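Local coordinates for protein putative methyltransferase from antibiotic biosynthesis pathway (Anabaena variabilis ATCC 29413, PDB 3EGE) that probably transfers methyl groups from S-adenosylmethionine to a substrate not yet identified, as a member of the Rossmann-like methyltransferase superfamily, at residues A[172-177]-A[254-259]; A[28-33]-A[125-130]. All blocks are in the same frame, centred on the assembly; numbering follows the deposited sequence.

From the N terminus, helix 20-30 comes before any strand of the sheet. Contact 2 sets its last turn against residues 125-130, so it closes a loop that holds four of the parallel strands. Two helices, 146-153 and 158-169, follow before strand 172-181. Contact 1 pairs that strand with strand 252-258 and closes a second loop, with far more helix than strand. The loops run in series and neither encloses the other. They meet in the sheet, where strand 252-258 lies between 126-131 and 172-181: the I255 carbonyl probably bonds L128 N, and T257 OG1 bonds I126 N. Together they join helix 20-30, parallel strand 126-131 and reversed strand 252-258 with its neighbour 172-181.

Contact 1. Residues A[172-177]-A[254-259]; sequences RVEAIP and FIYTTL
F254 pairs with I176 through two backbone hydrogen bonds, each 2.9 Å: F254 N to I176 O and I176 N to F254 O. I176 CG1 crosses over F254 CB at a slant, in apolar contact. The F254 ring continues to helix 20-30, where it touches A25, I26 and L29. I255 lies opposite A175 in a non-hydrogen-bonded pair. Its CG2 meets V173 CG1 at 3.3 Å, on the face covered by helix 158-169. Y256 is bonded to E174 both ways, and the E174 N to Y256 O bond is nearly straight at 174°. Strand 252-258 runs against both neighbours, 126-131 and 172-181, consistent with the reversed strand of the class I methyltransferase fold. The Y256 side chain takes chi1 59°, between its own N and carbonyl carbon, which swings the ring over strand 172-177. E174 CB sits over the ring face, 4.1 Å from the centroid, in a CH-pi contact. I176 CG2 comes to the phenol oxygen at 3.5 Å. T257 sets CG2 against V173 CG2, while its OG1 turns to I126 N. T258 grips R172 O twice, with N at 2.7 Å and with OG1 from above the carbonyl plane. That OG1 also lies over one face of the R172 guanidinium. E174 OE2 lies in plane at its edge in a salt bridge, 3.4 Å from R172 NH2; the hydrogen bonds from NE and NH2 are weak.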
loop_
_atom_site.group_PDB
_atom_site.type_symbol
_atom_site.label_atom_id
_atom_site.label_comp_id
_atom_site.label_asym_id
_atom_site.label_seq_id
_atom_site.Cartn_x
_atom_site.Cartn_y
_atom_site.Cartn_z
ATOM N N ARG A 172 -18.667 12.524 2.097
ATOM C CA ARG A 172 -18.704 11.427 3.072
ATOM C C ARG A 172 -17.561 10.471 2.722
ATOM O O ARG A 172 -17.322 10.175 1.548
ATOM C CB ARG A 172 -20.052 10.693 3.117
ATOM C CG ARG A 172 -20.120 9.626 4.245
ATOM C CD ARG A 172 -21.451 8.895 4.371
ATOM N NE ARG A 172 -21.724 7.993 3.245
ATOM C CZ ARG A 172 -22.354 8.313 2.104
ATOM N NH1 ARG A 172 -22.809 9.552 1.857
ATOM N NH2 ARG A 172 -22.528 7.373 1.167
ATOM N N VAL A 173 -16.830 10.067 3.752
ATOM C CA VAL A 173 -15.731 9.126 3.642
ATOM C C VAL A 173 -16.230 7.802 4.224
ATOM O O VAL A 173 -16.844 7.795 5.289
ATOM C CB VAL A 173 -14.467 9.655 4.383
ATOM C CG1 VAL A 173 -13.417 8.554 4.594
ATOM C CG2 VAL A 173 -13.885 10.843 3.617
ATOM N N GLU A 174 -15.994 6.714 3.489
ATOM C CA GLU A 174 -16.284 5.342 3.902
ATOM C C GLU A 174 -14.998 4.534 3.895
ATOM O O GLU A 174 -13.992 4.960 3.327
ATOM C CB GLU A 174 -17.285 4.694 2.961
ATOM C CG GLU A 174 -18.704 5.130 3.225
ATOM C CD GLU A 174 -19.713 4.499 2.279
ATOM O OE1 GLU A 174 -19.300 3.801 1.320
ATOM O OE2 GLU A 174 -20.930 4.720 2.487
ATOM N N ALA A 175 -15.057 3.362 4.526
ATOM C CA ALA A 175 -13.936 2.428 4.608
ATOM C C ALA A 175 -14.385 0.978 4.441
ATOM O O ALA A 175 -15.471 0.636 4.856
ATOM C CB ALA A 175 -13.197 2.592 5.927
ATOM N N ILE A 176 -13.572 0.150 3.775
ATOM C CA ILE A 176 -13.858 -1.298 3.637
ATOM C C ILE A 176 -12.580 -2.102 3.834
ATOM O O ILE A 176 -11.508 -1.605 3.509
ATOM C CB ILE A 176 -14.496 -1.686 2.275
ATOM C CG1 ILE A 176 -13.585 -1.314 1.090
ATOM C CG2 ILE A 176 -15.845 -1.035 2.148
ATOM C CD1 ILE A 176 -14.169 -1.623 -0.298
ATOM N N PRO A 177 -12.686 -3.333 4.367
ATOM C CA PRO A 177 -11.475 -4.130 4.431
ATOM C C PRO A 177 -11.034 -4.661 3.071
ATOM O O PRO A 177 -11.864 -4.977 2.242
ATOM C CB PRO A 177 -11.865 -5.313 5.343
ATOM C CG PRO A 177 -13.178 -4.974 5.907
ATOM C CD PRO A 177 -13.826 -4.072 4.929
ATOM N N PHE A 254 -9.433 0.129 2.442
ATOM C CA PHE A 254 -9.650 1.189 1.457
ATOM C C PHE A 254 -10.466 2.265 2.169
ATOM O O PHE A 254 -11.511 1.951 2.744
ATOM C CB PHE A 254 -10.404 0.722 0.211
ATOM C CG PHE A 254 -9.557 -0.030 -0.761
ATOM C CD1 PHE A 254 -8.665 0.648 -1.576
ATOM C CD2 PHE A 254 -9.659 -1.422 -0.885
ATOM C CE1 PHE A 254 -7.868 -0.046 -2.518
ATOM C CE2 PHE A 254 -8.847 -2.136 -1.813
ATOM C CZ PHE A 254 -7.960 -1.441 -2.634
ATOM N N ILE A 255 -9.929 3.487 2.214
ATOM C CA ILE A 255 -10.654 4.681 2.660
ATOM C C ILE A 255 -10.963 5.407 1.337
ATOM O O ILE A 255 -10.061 5.580 0.499
ATOM C CB ILE A 255 -9.825 5.662 3.515
ATOM C CG1 ILE A 255 -9.452 5.107 4.873
ATOM C CG2 ILE A 255 -10.635 6.910 3.818
ATOM C CD1 ILE A 255 -8.593 6.141 5.630
ATOM N N TYR A 256 -12.220 5.828 1.172
ATOM C CA TYR A 256 -12.654 6.498 -0.040
ATOM C C TYR A 256 -13.837 7.436 0.152
ATOM O O TYR A 256 -14.705 7.203 0.999
ATOM C CB TYR A 256 -12.989 5.472 -1.138
ATOM C CG TYR A 256 -14.081 4.506 -0.748
ATOM C CD1 TYR A 256 -13.785 3.358 -0.009
ATOM C CD2 TYR A 256 -15.422 4.731 -1.112
ATOM C CE1 TYR A 256 -14.789 2.448 0.366
ATOM C CE2 TYR A 256 -16.439 3.820 -0.734
ATOM C CZ TYR A 256 -16.110 2.684 0.007
ATOM O OH TYR A 256 -17.083 1.787 0.408
ATOM N N THR A 257 -13.845 8.492 -0.661
ATOM C CA THR A 257 -14.933 9.450 -0.689
ATOM C C THR A 257 -16.131 8.907 -1.483
ATOM O O THR A 257 -15.996 8.076 -2.393
ATOM C CB THR A 257 -14.519 10.786 -1.292
ATOM O OG1 THR A 257 -13.863 10.545 -2.540
ATOM C CG2 THR A 257 -13.589 11.533 -0.358
ATOM N N THR A 258 -17.303 9.369 -1.059
ATOM C CA THR A 258 -18.597 9.091 -1.687
ATOM C C THR A 258 -19.353 10.423 -1.745
ATOM O O THR A 258 -18.930 11.407 -1.126
ATOM C CB THR A 258 -19.452 8.051 -0.879
ATOM O OG1 THR A 258 -19.575 8.471 0.483
ATOM C CG2 THR A 258 -18.824 6.660 -0.904
ATOM N N LEU A 259 -20.457 10.434 -2.493
ATOM C CA LEU A 259 -21.387 11.592 -2.652
ATOM C C LEU A 259 -21.462 12.567 -1.453
ATOM O O LEU A 259 -21.563 12.140 -0.291
ATOM C CB LEU A 259 -22.812 11.066 -2.927
ATOM C CG LEU A 259 -23.120 10.254 -4.198
ATOM C CD1 LEU A 259 -24.503 9.559 -4.061
ATOM C CD2 LEU A 259 -23.021 11.139 -5.461
#

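Contact 2. Residues A[28-33]-A[125-130]; sequences NLLNLP and TIVLLT
L29 meets V127 with its side chain and T125 with its carbonyl. It sits in the last turn of helix 20-30, and its CB points toward the strand. CD1 touches V127 CG1 at 3.6 Å, and CB lies against V127 CG2 at 3.6 Å. Both methyls of the valine are therefore in touch with this one leucine. V127 points its CB at the helix; with chi1 -179° CG1 stands anti to the backbone N and meets L29 CD1, while CG2, beside the N, touches both L29 CB and L30 CD2. The carbonyl of L29 accepts a hydrogen bond from T125 OG1 at 3.0 Å. The hydroxyl approaches from above the carbonyl plane, 36° out of it, at a C=O...O angle of 127°. Y256 of strand 252-258 also touches the L29 side chain.

L30 is buried. Its CB does not face the strand, but CD2, at the end of the side chain, lies closer to it. CD2 reaches V127 CG2 at 3.7 Å and lies 3.8 Å from T125 O. The same side chain rests on I99 of the neighbouring strand 97-101. The CA of L30 passes 3.7 Å from T125 OG1. The helix ends here, and N31 leaves it with positive phi.

This is a helix packed on one face of the Rossmann-like sheet, across strand 126-131. I126 and L128 turn the other way, to helix 110-120. The valine thus fits against two successive leucines, while the threonine adds one hydrogen bond to the helix end. L29 O belongs to the last turn, where a helix runs short of amide donors. The T125 hydroxyl, just before strand 126-131, gives it a donor in place of an amide.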
loop_
_atom_site.group_PDB
_atom_site.type_symbol
_atom_site.label_atom_id
_atom_site.label_comp_id
_atom_site.label_asym_id
_atom_site.label_seq_id
_atom_site.Cartn_x
_atom_site.Cartn_y
_atom_site.Cartn_z
ATOM N N ASN A 28 -12.705 -0.241 -9.355
ATOM C CA ASN A 28 -14.116 -0.259 -8.929
ATOM C C ASN A 28 -14.473 0.933 -8.031
ATOM O O ASN A 28 -15.511 1.571 -8.238
ATOM C CB ASN A 28 -14.506 -1.619 -8.331
ATOM C CG ASN A 28 -14.448 -2.757 -9.375
ATOM O OD1 ASN A 28 -14.798 -2.575 -10.551
ATOM N ND2 ASN A 28 -14.007 -3.932 -8.939
ATOM N N LEU A 29 -13.588 1.261 -7.088
ATOM C CA LEU A 29 -13.787 2.438 -6.225
ATOM C C LEU A 29 -13.723 3.790 -6.980
ATOM O O LEU A 29 -14.394 4.752 -6.594
ATOM C CB LEU A 29 -12.796 2.436 -5.051
ATOM C CG LEU A 29 -13.049 1.352 -3.992
ATOM C CD1 LEU A 29 -11.945 1.359 -2.941
ATOM C CD2 LEU A 29 -14.458 1.506 -3.342
ATOM N N LEU A 30 -12.902 3.850 -8.029
ATOM C CA LEU A 30 -12.749 5.055 -8.850
ATOM C C LEU A 30 -13.981 5.291 -9.688
ATOM O O LEU A 30 -14.405 6.439 -9.851
ATOM C CB LEU A 30 -11.516 4.970 -9.765
ATOM C CG LEU A 30 -10.137 5.179 -9.134
ATOM C CD1 LEU A 30 -9.074 4.839 -10.168
ATOM C CD2 LEU A 30 -9.927 6.614 -8.587
ATOM N N ASN A 31 -14.508 4.207 -10.257
ATOM C CA ASN A 31 -15.708 4.236 -11.070
ATOM C C ASN A 31 -15.676 5.367 -12.131
ATOM O O ASN A 31 -16.578 6.196 -12.224
ATOM C CB ASN A 31 -16.934 4.324 -10.153
ATOM C CG ASN A 31 -18.229 4.206 -10.921
ATOM O OD1 ASN A 31 -18.347 3.376 -11.822
ATOM N ND2 ASN A 31 -19.178 5.076 -10.618
ATOM N N LEU A 32 -14.579 5.399 -12.875
ATOM C CA LEU A 32 -14.331 6.402 -13.897
ATOM C C LEU A 32 -14.447 5.791 -15.281
ATOM O O LEU A 32 -14.132 4.624 -15.454
ATOM C CB LEU A 32 -12.927 6.991 -13.733
ATOM C CG LEU A 32 -12.726 7.982 -12.591
ATOM C CD1 LEU A 32 -11.230 8.270 -12.428
ATOM C CD2 LEU A 32 -13.517 9.291 -12.801
ATOM N N PRO A 33 -14.934 6.571 -16.266
ATOM C CA PRO A 33 -14.915 6.064 -17.633
ATOM C C PRO A 33 -13.501 6.067 -18.214
ATOM O O PRO A 33 -12.621 6.790 -17.724
ATOM C CB PRO A 33 -15.801 7.061 -18.384
ATOM C CG PRO A 33 -15.660 8.312 -17.638
ATOM C CD PRO A 33 -15.563 7.906 -16.202
ATOM N N THR A 125 -13.593 10.420 -7.237
ATOM C CA THR A 125 -13.354 9.980 -5.887
ATOM C C THR A 125 -11.864 9.819 -5.556
ATOM O O THR A 125 -11.013 9.618 -6.443
ATOM C CB THR A 125 -14.136 8.645 -5.605
ATOM O OG1 THR A 125 -13.474 7.548 -6.218
ATOM C CG2 THR A 125 -15.606 8.714 -6.116
ATOM N N ILE A 126 -11.589 9.963 -4.258
ATOM C CA ILE A 126 -10.287 9.777 -3.660
ATOM C C ILE A 126 -10.341 8.329 -3.128
ATOM O O ILE A 126 -11.277 7.982 -2.407
ATOM C CB ILE A 126 -10.010 10.824 -2.548
ATOM C CG1 ILE A 126 -9.986 12.256 -3.147
ATOM C CG2 ILE A 126 -8.688 10.530 -1.870
ATOM C CD1 ILE A 126 -9.811 13.381 -2.114
ATOM N N VAL A 127 -9.403 7.492 -3.568
ATOM C CA VAL A 127 -9.302 6.092 -3.165
ATOM C C VAL A 127 -7.922 5.881 -2.500
ATOM O O VAL A 127 -6.901 5.970 -3.156
ATOM C CB VAL A 127 -9.453 5.137 -4.393
ATOM C CG1 VAL A 127 -9.361 3.633 -3.956
ATOM C CG2 VAL A 127 -10.763 5.421 -5.146
ATOM N N LEU A 128 -7.913 5.600 -1.197
ATOM C CA LEU A 128 -6.677 5.360 -0.438
ATOM C C LEU A 128 -6.617 3.897 0.012
ATOM O O LEU A 128 -7.542 3.451 0.641
ATOM C CB LEU A 128 -6.633 6.278 0.805
ATOM C CG LEU A 128 -6.864 7.791 0.582
ATOM C CD1 LEU A 128 -6.780 8.574 1.920
ATOM C CD2 LEU A 128 -5.893 8.371 -0.435
ATOM N N LEU A 129 -5.568 3.155 -0.360
ATOM C CA LEU A 129 -5.323 1.812 0.191
ATOM C C LEU A 129 -4.344 2.108 1.319
ATOM O O LEU A 129 -3.217 2.557 1.079
ATOM C CB LEU A 129 -4.732 0.788 -0.781
ATOM C CG LEU A 129 -4.492 -0.623 -0.173
ATOM C CD1 LEU A 129 -5.767 -1.228 0.471
ATOM C CD2 LEU A 129 -3.902 -1.610 -1.184
ATOM N N THR A 130 -4.816 1.869 2.544
ATOM C CA THR A 130 -4.090 2.166 3.771
ATOM C C THR A 130 -4.279 1.005 4.750
ATOM O O THR A 130 -4.706 -0.078 4.365
ATOM C CB THR A 130 -4.567 3.546 4.342
ATOM O OG1 THR A 130 -3.780 3.930 5.472
ATOM C CG2 THR A 130 -6.066 3.524 4.700
#